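Pseudouridine synthase (Pyrococcus abyssi, PDB 2AUS) probably converts uridine to pseudouridine in RNA, as the archaeal Cbf5 member of the TruB-related pseudouridine synthases. Local coordinates at residues V287-M290 / L296-L299; I44-I49 / F324-W329. One frame throughout, in Å; residues are numbered along the deposited sequence.

Interaction 1: residues V287-M290 / L296-L299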
# COMPACT_ATOMS: atom_id res chain seq x y z
N VAL A 287 -39.48 -4.35 5.33
CA VAL A 287 -39.77 -5.75 5.06
C VAL A 287 -39.25 -6.17 3.71
O VAL A 287 -39.01 -5.33 2.84
CB VAL A 287 -41.29 -6.04 5.10
CG1 VAL A 287 -41.85 -5.69 6.47
CG2 VAL A 287 -42.02 -5.26 4.00
N ALA A 288 -39.06 -7.47 3.54
CA ALA A 288 -38.59 -8.00 2.27
C ALA A 288 -39.75 -8.77 1.65
O ALA A 288 -40.33 -9.63 2.29
CB ALA A 288 -37.39 -8.92 2.49
N ILE A 289 -40.09 -8.43 0.41
CA ILE A 289 -41.17 -9.09 -0.32
C ILE A 289 -40.52 -10.24 -1.08
O ILE A 289 -39.58 -10.03 -1.84
CB ILE A 289 -41.82 -8.15 -1.33
CG1 ILE A 289 -42.43 -6.94 -0.60
CG2 ILE A 289 -42.84 -8.92 -2.15
CD1 ILE A 289 -43.11 -5.97 -1.52
N MET A 290 -41.04 -11.45 -0.88
CA MET A 290 -40.45 -12.63 -1.50
C MET A 290 -41.40 -13.38 -2.41
O MET A 290 -42.62 -13.35 -2.21
CB MET A 290 -39.99 -13.60 -0.40
CG MET A 290 -39.18 -12.98 0.75
SD MET A 290 -37.58 -12.28 0.33
CE MET A 290 -36.59 -13.74 0.08
N LEU A 296 -35.86 -12.69 -3.61
CA LEU A 296 -36.17 -11.36 -3.11
C LEU A 296 -36.80 -10.55 -4.24
O LEU A 296 -36.21 -10.37 -5.31
CB LEU A 296 -34.91 -10.66 -2.63
CG LEU A 296 -35.04 -9.18 -2.26
CD1 LEU A 296 -35.97 -9.03 -1.06
CD2 LEU A 296 -33.65 -8.61 -1.95
N VAL A 297 -38.01 -10.06 -4.02
CA VAL A 297 -38.67 -9.26 -5.05
C VAL A 297 -38.36 -7.78 -4.84
O VAL A 297 -37.95 -7.08 -5.78
CB VAL A 297 -40.20 -9.42 -4.99
CG1 VAL A 297 -40.84 -8.56 -6.09
CG2 VAL A 297 -40.58 -10.90 -5.14
N ALA A 298 -38.56 -7.31 -3.61
CA ALA A 298 -38.36 -5.91 -3.31
C ALA A 298 -38.29 -5.64 -1.81
O ALA A 298 -38.72 -6.46 -1.01
CB ALA A 298 -39.50 -5.11 -3.91
N LEU A 299 -37.74 -4.48 -1.46
CA LEU A 299 -37.65 -4.06 -0.07
C LEU A 299 -38.70 -2.98 0.06
O LEU A 299 -38.94 -2.23 -0.89
CB LEU A 299 -36.26 -3.49 0.24
CG LEU A 299 -35.13 -4.50 0.40
CD1 LEU A 299 -33.81 -3.79 0.72
CD2 LEU A 299 -35.48 -5.48 1.52
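Ile289 and Ala298 form the hydrogen-bonded pair at the middle of two antiparallel strands whose short axes run at 149° and approach to 4.6 Å. Ile289 N gives a nearly straight bond to Ala298 O (2.8 Å, 174°). In return, Ile289 O takes two donors: Val297 N at 2.7 Å, close to the line of the carbonyl, and, weakly, Ala298 N at 3.4 Å. Two residues thus face one, and the register slips before the next pair, Met290 with Leu296. Val297, its backbone turned out of the extended form, directs its CB toward the opposite strand, 3.9 Å from Ile289 CG2, a branch that lies opposite the backbone N because CG1 takes the place beside it (chi1 -61°). Ala288, Met290, Leu296 and Leu299 share one face of the sheet. There Ala288 CB touches two leucine methyls, Leu296 CD1 at 3.8 Å and Leu299 CD2 at 4.1 Å. Met290 curls back along its chain, laying its thioether across Leu296, with SD 3.8 Å from Leu296 CA and CE alongside the backbone. Cut back to an alanine, Met290 would lose SD and CE, which is likely to open a gap beside the backbone and CD1 of Leu296. Ile289 and Ala298 lie on the other face, against Val320. This is a beta hairpin with a classic beta bulge, within the sheet of the PUA domain, a fold commonly used to bind RNA.

Interaction 2: residues I44-I49 / F324-W329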
# COMPACT_ATOMS: atom_id res chain seq x y z
N ILE A 44 -24.27 -13.63 -10.29
CA ILE A 44 -23.41 -12.49 -10.03
C ILE A 44 -24.20 -11.19 -10.12
O ILE A 44 -24.00 -10.28 -9.31
CB ILE A 44 -22.22 -12.47 -11.03
CG1 ILE A 44 -21.30 -13.66 -10.73
CG2 ILE A 44 -21.47 -11.15 -10.94
CD1 ILE A 44 -20.07 -13.73 -11.61
N GLN A 45 -25.11 -11.11 -11.08
CA GLN A 45 -25.95 -9.93 -11.27
C GLN A 45 -26.79 -9.65 -10.03
O GLN A 45 -27.12 -8.50 -9.75
CB GLN A 45 -26.90 -10.13 -12.46
CG GLN A 45 -26.28 -9.91 -13.82
CD GLN A 45 -26.18 -8.44 -14.18
OE1 GLN A 45 -27.20 -7.73 -14.21
NE2 GLN A 45 -24.97 -7.97 -14.46
N TYR A 46 -27.13 -10.71 -9.30
CA TYR A 46 -27.94 -10.59 -8.10
C TYR A 46 -27.22 -11.19 -6.91
O TYR A 46 -27.84 -11.82 -6.05
CB TYR A 46 -29.29 -11.30 -8.31
CG TYR A 46 -30.11 -10.66 -9.41
CD1 TYR A 46 -30.94 -9.58 -9.14
CD2 TYR A 46 -29.96 -11.07 -10.73
CE1 TYR A 46 -31.61 -8.93 -10.17
CE2 TYR A 46 -30.62 -10.42 -11.76
CZ TYR A 46 -31.44 -9.35 -11.47
OH TYR A 46 -32.05 -8.66 -12.49
N GLY A 47 -25.91 -10.99 -6.84
CA GLY A 47 -25.14 -11.55 -5.74
C GLY A 47 -24.59 -10.54 -4.76
O GLY A 47 -24.53 -9.34 -5.04
N VAL A 48 -24.18 -11.04 -3.60
CA VAL A 48 -23.59 -10.22 -2.54
C VAL A 48 -22.35 -10.97 -2.07
O VAL A 48 -22.39 -12.18 -1.88
CB VAL A 48 -24.53 -10.05 -1.33
CG1 VAL A 48 -25.67 -9.11 -1.68
CG2 VAL A 48 -25.10 -11.41 -0.92
N ILE A 49 -21.25 -10.25 -1.90
CA ILE A 49 -20.00 -10.87 -1.46
C ILE A 49 -19.77 -10.63 0.02
O ILE A 49 -19.92 -9.51 0.50
CB ILE A 49 -18.79 -10.28 -2.22
CG1 ILE A 49 -18.96 -10.49 -3.72
CG2 ILE A 49 -17.49 -10.95 -1.74
CD1 ILE A 49 -17.82 -9.91 -4.56
N PHE A 324 -36.03 -5.36 -6.95
CA PHE A 324 -34.86 -6.10 -7.40
C PHE A 324 -35.20 -7.06 -8.54
O PHE A 324 -34.41 -7.26 -9.46
CB PHE A 324 -34.25 -6.87 -6.23
CG PHE A 324 -33.69 -5.98 -5.18
CD1 PHE A 324 -32.45 -5.39 -5.35
CD2 PHE A 324 -34.44 -5.67 -4.06
CE1 PHE A 324 -31.95 -4.49 -4.40
CE2 PHE A 324 -33.95 -4.77 -3.11
CZ PHE A 324 -32.71 -4.18 -3.29
N MET A 325 -36.38 -7.64 -8.46
CA MET A 325 -36.87 -8.60 -9.45
C MET A 325 -37.01 -8.00 -10.86
O MET A 325 -37.72 -7.02 -11.05
CB MET A 325 -38.24 -9.11 -8.98
CG MET A 325 -38.98 -10.04 -9.93
SD MET A 325 -38.18 -11.62 -10.03
CE MET A 325 -38.40 -12.20 -8.32
N PRO A 326 -36.32 -8.57 -11.87
CA PRO A 326 -36.46 -8.01 -13.22
C PRO A 326 -37.88 -8.31 -13.74
O PRO A 326 -38.50 -9.29 -13.32
CB PRO A 326 -35.36 -8.72 -14.01
CG PRO A 326 -35.23 -10.05 -13.30
CD PRO A 326 -35.32 -9.66 -11.84
N ARG A 327 -38.38 -7.47 -14.64
CA ARG A 327 -39.73 -7.65 -15.18
C ARG A 327 -39.97 -8.95 -15.94
O ARG A 327 -41.12 -9.38 -16.07
CB ARG A 327 -40.08 -6.48 -16.10
CG ARG A 327 -40.15 -5.14 -15.40
CD ARG A 327 -40.13 -4.01 -16.41
NE ARG A 327 -40.02 -2.71 -15.75
CZ ARG A 327 -41.02 -1.84 -15.64
NH1 ARG A 327 -42.22 -2.13 -16.14
NH2 ARG A 327 -40.82 -0.68 -15.02
N ASP A 328 -38.91 -9.58 -16.41
CA ASP A 328 -39.00 -10.80 -17.22
C ASP A 328 -39.12 -12.15 -16.52
O ASP A 328 -39.53 -13.13 -17.15
CB ASP A 328 -37.81 -10.83 -18.19
CG ASP A 328 -37.86 -12.01 -19.15
OD1 ASP A 328 -37.25 -13.06 -18.83
OD2 ASP A 328 -38.52 -11.87 -20.21
N TRP A 329 -38.77 -12.24 -15.24
CA TRP A 329 -38.85 -13.51 -14.54
C TRP A 329 -40.28 -13.97 -14.32
O TRP A 329 -40.58 -15.14 -14.52
CB TRP A 329 -38.09 -13.44 -13.21
CG TRP A 329 -36.60 -13.36 -13.40
CD1 TRP A 329 -35.92 -13.21 -14.58
CD2 TRP A 329 -35.60 -13.37 -12.37
NE1 TRP A 329 -34.57 -13.13 -14.35
CE2 TRP A 329 -34.34 -13.21 -13.00
CE3 TRP A 329 -35.64 -13.48 -10.97
CZ2 TRP A 329 -33.14 -13.19 -12.29
CZ3 TRP A 329 -34.45 -13.45 -10.27
CH2 TRP A 329 -33.22 -13.30 -10.93
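Tyr46 reaches across to Trp329, which turns the edge of its six-membered ring toward one face of the tyrosine. The centroids are 5.1 Å apart and the planes meet at 57°, a tilted form of the T-shaped pair. Trp329 CZ2 comes to 3.8 Å from Tyr46 CE2, while Trp329 CH2 sits over the face near the rim, the two side chains running past each other in opposite directions. At the tyrosine's edge, near the ring plane, Phe324 O approaches Tyr46 CE1 to 3.3 Å, so a backbone carbonyl meets the aromatic rim. Pro326 comes in obliquely from ahead: its CD is 3.5 Å from Tyr46 OH and 3.9 Å from Tyr46 CZ. The same proline lays its CG over a face of the Trp329 ring, so one pyrrolidine touches both aromatic residues. With CG of Tyr46 anti to its own carbonyl carbon (chi1 -63°), the ring is carried toward 324-329 from the point where helix 40-45 ends and strand 47-53 starts. Arg95 binds both sides of the junction, donating from NH2 to Phe324 O and, weakly, from NE to Tyr46 OH. The contact is an edge-to-face aromatic pair, with a proline beside it, at the interface between the synthase part and the PUA domain: a helix-to-strand corner in the DKCLD region held against the segment that follows the last strand of the PUA sheet.

From the N terminus, the chain first gives strand 18-20 to the PUA sheet, then passes through helix 40-45 to the first half of interaction 2. It goes on through the synthase sheets and enters the PUA domain, where interaction 1 closes a hairpin with five residues between its segments. Only after strand 316-323 does residue range 324-329 return to Tyr46, closing a loop of 274 residues that encloses the hairpin. The contacts adjoin, their centres about 12 Å apart: Val297 O, at the bulge, probably accepts hydrogen bonds from Phe324 N and Met325 N, and the Phe324 ring packs on Leu296 and Leu299. Strand 296-302 of the PUA sheet thus borders directly on the contact with the synthase part.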